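Local coordinates for suppressor of fused family protein (Neisseria gonorrhoeae, PDB 3K5J) that is of unknown function but belongs to a bacterial group resembling the N-terminal domain of human Suppressor of fused, and may take part in protein binding, at residues 139-153 and 168-181. Sequence-based numbering, arbitrary orientation. Where two conformers were deposited one is given.
Sequences WLLPITQTERLFLNT and IDYLDINRASTVWQ. With SO4 (sulfate ion), chain D; SO4 (sulfate ion), chain E.
A capping box starts helix 145-150, and its glutamate, Glu147, also ties loop 168-181 to the strand-helix junction through Arg175. Thr144 OG1 accepts from Glu147 N, while Thr144 N donates to Glu147 OE1 from above the carboxylate plane. Arg175 meets this carboxylate end-on in a two-pronged salt bridge: NH2 lies 2.8 Å from Glu147 OE1 and NH1 2.9 Å from OE2, both on syn lone pairs, with the planes 26° apart. Thr178 adds its N and OG1 to OE2, giving the buried carboxylate five donors, which fix its rotation and would probably favour its charged form. Extended from CG to NE (chi3 177°), Arg175 reaches far enough for NH2 also to donate to Pro142 O (3.3 Å), on a lone pair. Val179 CG1 sits over the Phe150 face, 3.8 Å from the ring centroid, a CH-pi contact. At the other end, the Trp139 edge points into the Tyr170 face in a T-shaped pair (planes at 83°), with Trp139 CZ2 3.6 Å from Tyr170 CG. Loop 168-181, which follows helix 156-166, runs alongside the end of strand 135-143, then along helix 145-150; Phe163 packs on Leu141, Ile143 and Glu147, and strand 65-71 supplies Ile70 beside Trp139 and Tyr170.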
loop_
_atom_site.group_PDB
_atom_site.type_symbol
_atom_site.label_atom_id
_atom_site.label_comp_id
_atom_site.label_asym_id
_atom_site.label_seq_id
_atom_site.Cartn_x
_atom_site.Cartn_y
_atom_site.Cartn_z
ATOM N N TRP A 139 -0.073 -5.305 0.334
ATOM C CA TRP A 139 -0.362 -4.455 -0.819
ATOM C C TRP A 139 -1.657 -3.683 -0.625
ATOM O O TRP A 139 -2.709 -4.250 -0.316
ATOM C CB TRP A 139 -0.478 -5.371 -2.030
ATOM C CG TRP A 139 -0.779 -4.760 -3.315
ATOM C CD1 TRP A 139 -0.469 -3.509 -3.722
ATOM C CD2 TRP A 139 -1.329 -5.424 -4.448
ATOM N NE1 TRP A 139 -0.820 -3.324 -5.034
ATOM C CE2 TRP A 139 -1.350 -4.493 -5.506
ATOM C CE3 TRP A 139 -1.827 -6.704 -4.678
ATOM C CZ2 TRP A 139 -1.815 -4.819 -6.775
ATOM C CZ3 TRP A 139 -2.310 -7.024 -5.923
ATOM C CH2 TRP A 139 -2.294 -6.093 -6.951
ATOM N N LEU A 140 -1.565 -2.368 -0.752
ATOM C CA LEU A 140 -2.725 -1.488 -0.810
ATOM C C LEU A 140 -3.230 -1.423 -2.277
ATOM O O LEU A 140 -2.731 -0.640 -3.080
ATOM C CB LEU A 140 -2.341 -0.115 -0.286
ATOM C CG LEU A 140 -1.986 -0.022 1.195
ATOM C CD1 LEU A 140 -1.418 1.324 1.560
ATOM C CD2 LEU A 140 -3.152 -0.421 2.075
ATOM N N LEU A 141 -4.209 -2.262 -2.585
ATOM C CA LEU A 141 -4.722 -2.406 -3.939
ATOM C C LEU A 141 -5.901 -1.431 -4.128
ATOM O O LEU A 141 -6.905 -1.551 -3.418
ATOM C CB LEU A 141 -5.208 -3.845 -4.133
ATOM C CG LEU A 141 -6.076 -4.138 -5.360
ATOM C CD1 LEU A 141 -5.343 -3.722 -6.641
ATOM C CD2 LEU A 141 -6.469 -5.620 -5.364
ATOM N N PRO A 142 -5.804 -0.457 -5.054
ATOM C CA PRO A 142 -6.976 0.424 -5.242
ATOM C C PRO A 142 -8.189 -0.317 -5.773
ATOM O O PRO A 142 -8.064 -1.149 -6.683
ATOM C CB PRO A 142 -6.488 1.470 -6.254
ATOM C CG PRO A 142 -5.015 1.309 -6.340
ATOM C CD PRO A 142 -4.688 -0.100 -5.936
ATOM N N ILE A 143 -9.359 -0.032 -5.180
ATOM C CA ILE A 143 -10.594 -0.630 -5.644
ATOM C C ILE A 143 -11.613 0.461 -5.965
ATOM O O ILE A 143 -11.519 1.574 -5.465
ATOM C CB ILE A 143 -11.180 -1.643 -4.616
ATOM C CG1 ILE A 143 -11.655 -0.992 -3.335
ATOM C CG2 ILE A 143 -10.150 -2.792 -4.308
ATOM C CD1 ILE A 143 -12.412 -1.947 -2.350
ATOM N N THR A 144 -12.560 0.134 -6.855
ATOM C CA THR A 144 -13.514 1.137 -7.306
ATOM C C THR A 144 -14.538 1.373 -6.180
ATOM O O THR A 144 -14.673 0.568 -5.245
ATOM C CB THR A 144 -14.232 0.700 -8.582
ATOM O OG1 THR A 144 -15.195 -0.298 -8.248
ATOM C CG2 THR A 144 -13.256 0.205 -9.670
ATOM N N GLN A 145 -15.309 2.443 -6.323
ATOM C CA GLN A 145 -16.288 2.776 -5.290
ATOM C C GLN A 145 -17.389 1.725 -5.216
ATOM O O GLN A 145 -17.845 1.366 -4.110
ATOM C CB GLN A 145 -16.860 4.176 -5.503
ATOM C CG GLN A 145 -15.819 5.242 -5.244
ATOM C CD GLN A 145 -16.371 6.626 -5.390
ATOM O OE1 GLN A 145 -17.350 6.967 -4.709
ATOM N NE2 GLN A 145 -15.693 7.484 -6.167
ATOM N N THR A 146 -17.771 1.192 -6.366
ATOM C CA THR A 146 -18.769 0.140 -6.387
ATOM C C THR A 146 -18.244 -1.207 -5.878
ATOM O O THR A 146 -18.989 -1.950 -5.243
ATOM C CB THR A 146 -19.458 0.046 -7.733
ATOM O OG1 THR A 146 -18.548 -0.225 -8.815
ATOM C CG2 THR A 146 -20.198 1.326 -8.026
ATOM N N GLU A 147 -16.964 -1.496 -6.112
ATOM C CA GLU A 147 -16.316 -2.635 -5.467
ATOM C C GLU A 147 -16.306 -2.522 -3.951
ATOM O O GLU A 147 -16.531 -3.522 -3.263
ATOM C CB GLU A 147 -14.905 -2.862 -6.042
ATOM C CG GLU A 147 -14.915 -3.357 -7.485
ATOM C CD GLU A 147 -13.596 -3.250 -8.198
ATOM O OE1 GLU A 147 -12.647 -2.658 -7.630
ATOM O OE2 GLU A 147 -13.523 -3.770 -9.347
ATOM N N ARG A 148 -16.026 -1.346 -3.425
ATOM C CA ARG A 148 -16.066 -1.136 -1.984
ATOM C C ARG A 148 -17.455 -1.451 -1.450
ATOM O O ARG A 148 -17.617 -2.140 -0.439
ATOM C CB ARG A 148 -15.676 0.296 -1.631
ATOM C CG ARG A 148 -16.058 0.753 -0.226
ATOM C CD ARG A 148 -15.337 -0.037 0.855
ATOM N NE ARG A 148 -15.797 0.402 2.170
ATOM C CZ ARG A 148 -16.676 -0.258 2.906
ATOM N NH1 ARG A 148 -17.167 -1.399 2.455
ATOM N NH2 ARG A 148 -17.057 0.227 4.093
ATOM N N LEU A 149 -18.464 -0.915 -2.132
ATOM C CA LEU A 149 -19.857 -1.160 -1.695
ATOM C C LEU A 149 -20.200 -2.647 -1.715
ATOM O O LEU A 149 -20.865 -3.171 -0.778
ATOM C CB LEU A 149 -20.838 -0.347 -2.549
ATOM C CG LEU A 149 -22.310 -0.570 -2.169
ATOM C CD1 LEU A 149 -22.578 -0.078 -0.764
ATOM C CD2 LEU A 149 -23.189 0.132 -3.197
ATOM N N PHE A 150 -19.786 -3.346 -2.756
ATOM C CA PHE A 150 -19.955 -4.768 -2.892
ATOM C C PHE A 150 -19.488 -5.506 -1.650
ATOM O O PHE A 150 -20.110 -6.453 -1.262
ATOM C CB PHE A 150 -19.229 -5.231 -4.178
ATOM C CG PHE A 150 -19.224 -6.698 -4.442
ATOM C CD1 PHE A 150 -18.194 -7.473 -4.008
ATOM C CD2 PHE A 150 -20.184 -7.283 -5.240
ATOM C CE1 PHE A 150 -18.149 -8.804 -4.273
ATOM C CE2 PHE A 150 -20.129 -8.612 -5.498
ATOM C CZ PHE A 150 -19.101 -9.360 -5.023
ATOM N N LEU A 151 -18.423 -5.053 -1.009
ATOM C CA LEU A 151 -17.851 -5.744 0.147
ATOM C C LEU A 151 -18.699 -5.655 1.406
ATOM O O LEU A 151 -18.481 -6.397 2.368
ATOM C CB LEU A 151 -16.418 -5.258 0.401
ATOM C CG LEU A 151 -15.375 -5.729 -0.617
ATOM C CD1 LEU A 151 -14.050 -5.013 -0.401
ATOM C CD2 LEU A 151 -15.189 -7.256 -0.524
ATOM N N ASN A 152 -19.709 -4.810 1.374
ATOM C CA ASN A 152 -20.680 -4.795 2.471
ATOM C C ASN A 152 -21.558 -6.019 2.534
ATOM O O ASN A 152 -22.073 -6.337 3.615
ATOM C CB ASN A 152 -21.555 -3.555 2.363
ATOM C CG ASN A 152 -20.805 -2.319 2.743
ATOM O OD1 ASN A 152 -19.785 -2.410 3.422
ATOM N ND2 ASN A 152 -21.291 -1.153 2.328
ATOM N N THR A 153 -21.773 -6.679 1.411
ATOM C CA THR A 153 -22.681 -7.852 1.382
ATOM C C THR A 153 -22.089 -9.067 0.679
ATOM O O THR A 153 -22.799 -10.021 0.316
ATOM C CB THR A 153 -24.013 -7.491 0.699
ATOM O OG1 THR A 153 -23.779 -7.167 -0.687
ATOM C CG2 THR A 153 -24.661 -6.315 1.424
ATOM N N ILE A 168 -7.352 -7.708 -13.441
ATOM C CA ILE A 168 -7.383 -6.263 -13.256
ATOM C C ILE A 168 -6.038 -5.576 -13.484
ATOM O O ILE A 168 -4.953 -6.042 -13.028
ATOM C CB ILE A 168 -7.979 -5.828 -11.950
ATOM C CG1 ILE A 168 -7.188 -6.393 -10.774
ATOM C CG2 ILE A 168 -9.500 -6.200 -11.889
ATOM C CD1 ILE A 168 -7.539 -5.707 -9.463
ATOM N N ASP A 169 -6.101 -4.455 -14.170
ATOM C CA ASP A 169 -4.904 -3.621 -14.333
ATOM C C ASP A 169 -4.927 -2.599 -13.231
ATOM O O ASP A 169 -5.514 -1.538 -13.345
ATOM C CB ASP A 169 -4.858 -2.957 -15.677
ATOM C CG ASP A 169 -3.599 -2.128 -15.885
ATOM O OD1 ASP A 169 -2.730 -2.048 -14.979
ATOM O OD2 ASP A 169 -3.461 -1.590 -16.976
ATOM N N TYR A 170 -4.182 -2.932 -12.185
ATOM C CA TYR A 170 -4.116 -2.096 -11.030
ATOM C C TYR A 170 -3.335 -0.784 -11.211
ATOM O O TYR A 170 -3.390 0.106 -10.365
ATOM C CB TYR A 170 -3.592 -2.881 -9.819
ATOM C CG TYR A 170 -2.296 -3.592 -10.094
ATOM C CD1 TYR A 170 -1.079 -2.925 -9.986
ATOM C CD2 TYR A 170 -2.284 -4.915 -10.412
ATOM C CE1 TYR A 170 0.113 -3.570 -10.245
ATOM C CE2 TYR A 170 -1.089 -5.573 -10.664
ATOM C CZ TYR A 170 0.104 -4.892 -10.573
ATOM O OH TYR A 170 1.284 -5.547 -10.851
ATOM N N LEU A 171 -2.630 -0.648 -12.330
ATOM C CA LEU A 171 -1.976 0.592 -12.694
ATOM C C LEU A 171 -2.823 1.548 -13.493
ATOM O O LEU A 171 -2.404 2.662 -13.719
ATOM C CB LEU A 171 -0.655 0.336 -13.414
ATOM C CG LEU A 171 0.364 -0.468 -12.618
ATOM C CD1 LEU A 171 1.594 -0.782 -13.534
ATOM C CD2 LEU A 171 0.785 0.253 -11.360
ATOM N N ASP A 172 -4.022 1.113 -13.871
ATOM C CA ASP A 172 -4.931 1.939 -14.667
ATOM C C ASP A 172 -5.854 2.688 -13.699
ATOM O O ASP A 172 -6.686 2.064 -13.047
ATOM C CB ASP A 172 -5.718 1.016 -15.616
ATOM C CG ASP A 172 -6.764 1.745 -16.408
ATOM O OD1 ASP A 172 -6.822 2.987 -16.333
ATOM O OD2 ASP A 172 -7.482 1.015 -17.177
ATOM N N ILE A 173 -5.681 4.006 -13.630
ATOM C CA ILE A 173 -6.452 4.853 -12.746
ATOM C C ILE A 173 -7.959 4.903 -13.084
ATOM O O ILE A 173 -8.767 5.354 -12.247
ATOM C CB ILE A 173 -5.909 6.288 -12.594
ATOM C CG1 ILE A 173 -6.026 7.081 -13.897
ATOM C CG2 ILE A 173 -4.451 6.253 -12.131
ATOM C CD1 ILE A 173 -5.740 8.567 -13.760
ATOM N N ASN A 174 -8.304 4.418 -14.269
ATOM C CA ASN A 174 -9.686 4.373 -14.765
ATOM C C ASN A 174 -10.088 2.947 -15.169
ATOM O O ASN A 174 -10.961 2.768 -16.031
ATOM C CB ASN A 174 -9.875 5.348 -15.951
ATOM C CG ASN A 174 -11.343 5.477 -16.381
ATOM O OD1 ASN A 174 -12.204 5.663 -15.528
ATOM N ND2 ASN A 174 -11.612 5.427 -17.709
ATOM N N ARG A 175 -9.508 1.900 -14.577
ATOM C CA ARG A 175 -9.934 0.562 -14.950
ATOM C C ARG A 175 -11.426 0.383 -14.693
ATOM O O ARG A 175 -11.979 0.992 -13.783
ATOM C CB ARG A 175 -9.156 -0.528 -14.232
ATOM C CG ARG A 175 -9.380 -0.645 -12.751
ATOM C CD ARG A 175 -8.847 -1.991 -12.223
ATOM N NE ARG A 175 -8.991 -2.116 -10.788
ATOM C CZ ARG A 175 -10.093 -2.521 -10.146
ATOM N NH1 ARG A 175 -11.213 -2.883 -10.802
ATOM N NH2 ARG A 175 -10.081 -2.575 -8.824
ATOM N N ALA A 176 -12.055 -0.508 -15.450
ATOM C CA ALA A 176 -13.447 -0.827 -15.214
ATOM C C ALA A 176 -13.634 -1.523 -13.882
ATOM O O ALA A 176 -12.787 -2.325 -13.429
ATOM C CB ALA A 176 -13.988 -1.709 -16.319
ATOM N N SER A 177 -14.758 -1.261 -13.254
ATOM C CA SER A 177 -15.182 -2.094 -12.122
ATOM C C SER A 177 -15.408 -3.526 -12.539
ATOM O O SER A 177 -15.797 -3.796 -13.683
ATOM C CB SER A 177 -16.475 -1.602 -11.508
ATOM O OG SER A 177 -16.244 -0.452 -10.748
ATOM N N THR A 178 -15.212 -4.448 -11.591
ATOM C CA THR A 178 -15.445 -5.879 -11.783
ATOM C C THR A 178 -16.794 -6.348 -11.254
ATOM O O THR A 178 -17.118 -7.534 -11.370
ATOM C CB THR A 178 -14.361 -6.698 -11.094
ATOM O OG1 THR A 178 -14.390 -6.492 -9.661
ATOM C CG2 THR A 178 -13.029 -6.398 -11.703
ATOM N N VAL A 179 -17.543 -5.448 -10.664
ATOM C CA VAL A 179 -18.828 -5.810 -10.076
ATOM C C VAL A 179 -19.839 -4.730 -10.428
ATOM O O VAL A 179 -19.492 -3.598 -10.786
ATOM C CB VAL A 179 -18.743 -5.979 -8.543
ATOM C CG1 VAL A 179 -17.731 -7.068 -8.122
ATOM C CG2 VAL A 179 -18.502 -4.648 -7.901
ATOM N N TRP A 180 -21.109 -5.122 -10.394
ATOM C CA TRP A 180 -22.222 -4.226 -10.665
ATOM C C TRP A 180 -23.343 -4.585 -9.701
ATOM O O TRP A 180 -23.620 -5.780 -9.502
ATOM C CB TRP A 180 -22.747 -4.364 -12.117
ATOM C CG TRP A 180 -23.970 -3.526 -12.301
ATOM C CD1 TRP A 180 -24.023 -2.149 -12.512
ATOM C CD2 TRP A 180 -25.316 -3.972 -12.171
ATOM N NE1 TRP A 180 -25.340 -1.748 -12.527
ATOM C CE2 TRP A 180 -26.147 -2.841 -12.322
ATOM C CE3 TRP A 180 -25.898 -5.214 -11.901
ATOM C CZ2 TRP A 180 -27.538 -2.927 -12.246
ATOM C CZ3 TRP A 180 -27.299 -5.305 -11.844
ATOM C CH2 TRP A 180 -28.092 -4.167 -12.022
ATOM N N GLN A 181 -23.957 -3.604 -9.083
ATOM C CA GLN A 181 -25.141 -3.926 -8.239
ATOM C C GLN A 181 -26.358 -3.104 -8.639
ATOM O O GLN A 181 -26.227 -1.930 -8.961
ATOM C CB GLN A 181 -24.827 -3.727 -6.746
ATOM C CG GLN A 181 -23.832 -4.756 -6.189
ATOM C CD GLN A 181 -23.562 -4.572 -4.687
ATOM O OE1 GLN A 181 -23.132 -3.507 -4.248
ATOM N NE2 GLN A 181 -23.838 -5.610 -3.903
HETATM S S SO4 D . -17.463 2.755 -10.591
HETATM O O1 SO4 D . -18.848 2.993 -10.919
HETATM O O2 SO4 D . -17.345 2.167 -9.307
HETATM O O3 SO4 D . -17.000 1.792 -11.625
HETATM O O4 SO4 D . -16.657 3.993 -10.715
HETATM S S SO4 E . -15.786 3.405 4.756
HETATM O O1 SO4 E . -17.096 3.864 4.259
HETATM O O2 SO4 E . -16.102 2.378 5.735
HETATM O O3 SO4 E . -15.032 2.835 3.594
HETATM O O4 SO4 E . -15.112 4.521 5.446
HETATM O O HOH W 1 -6.871 -1.134 -9.204
HETATM O O HOH W 2 -20.191 -1.238 -10.709
HETATM O O HOH W 3 -23.258 -4.348 -1.034
#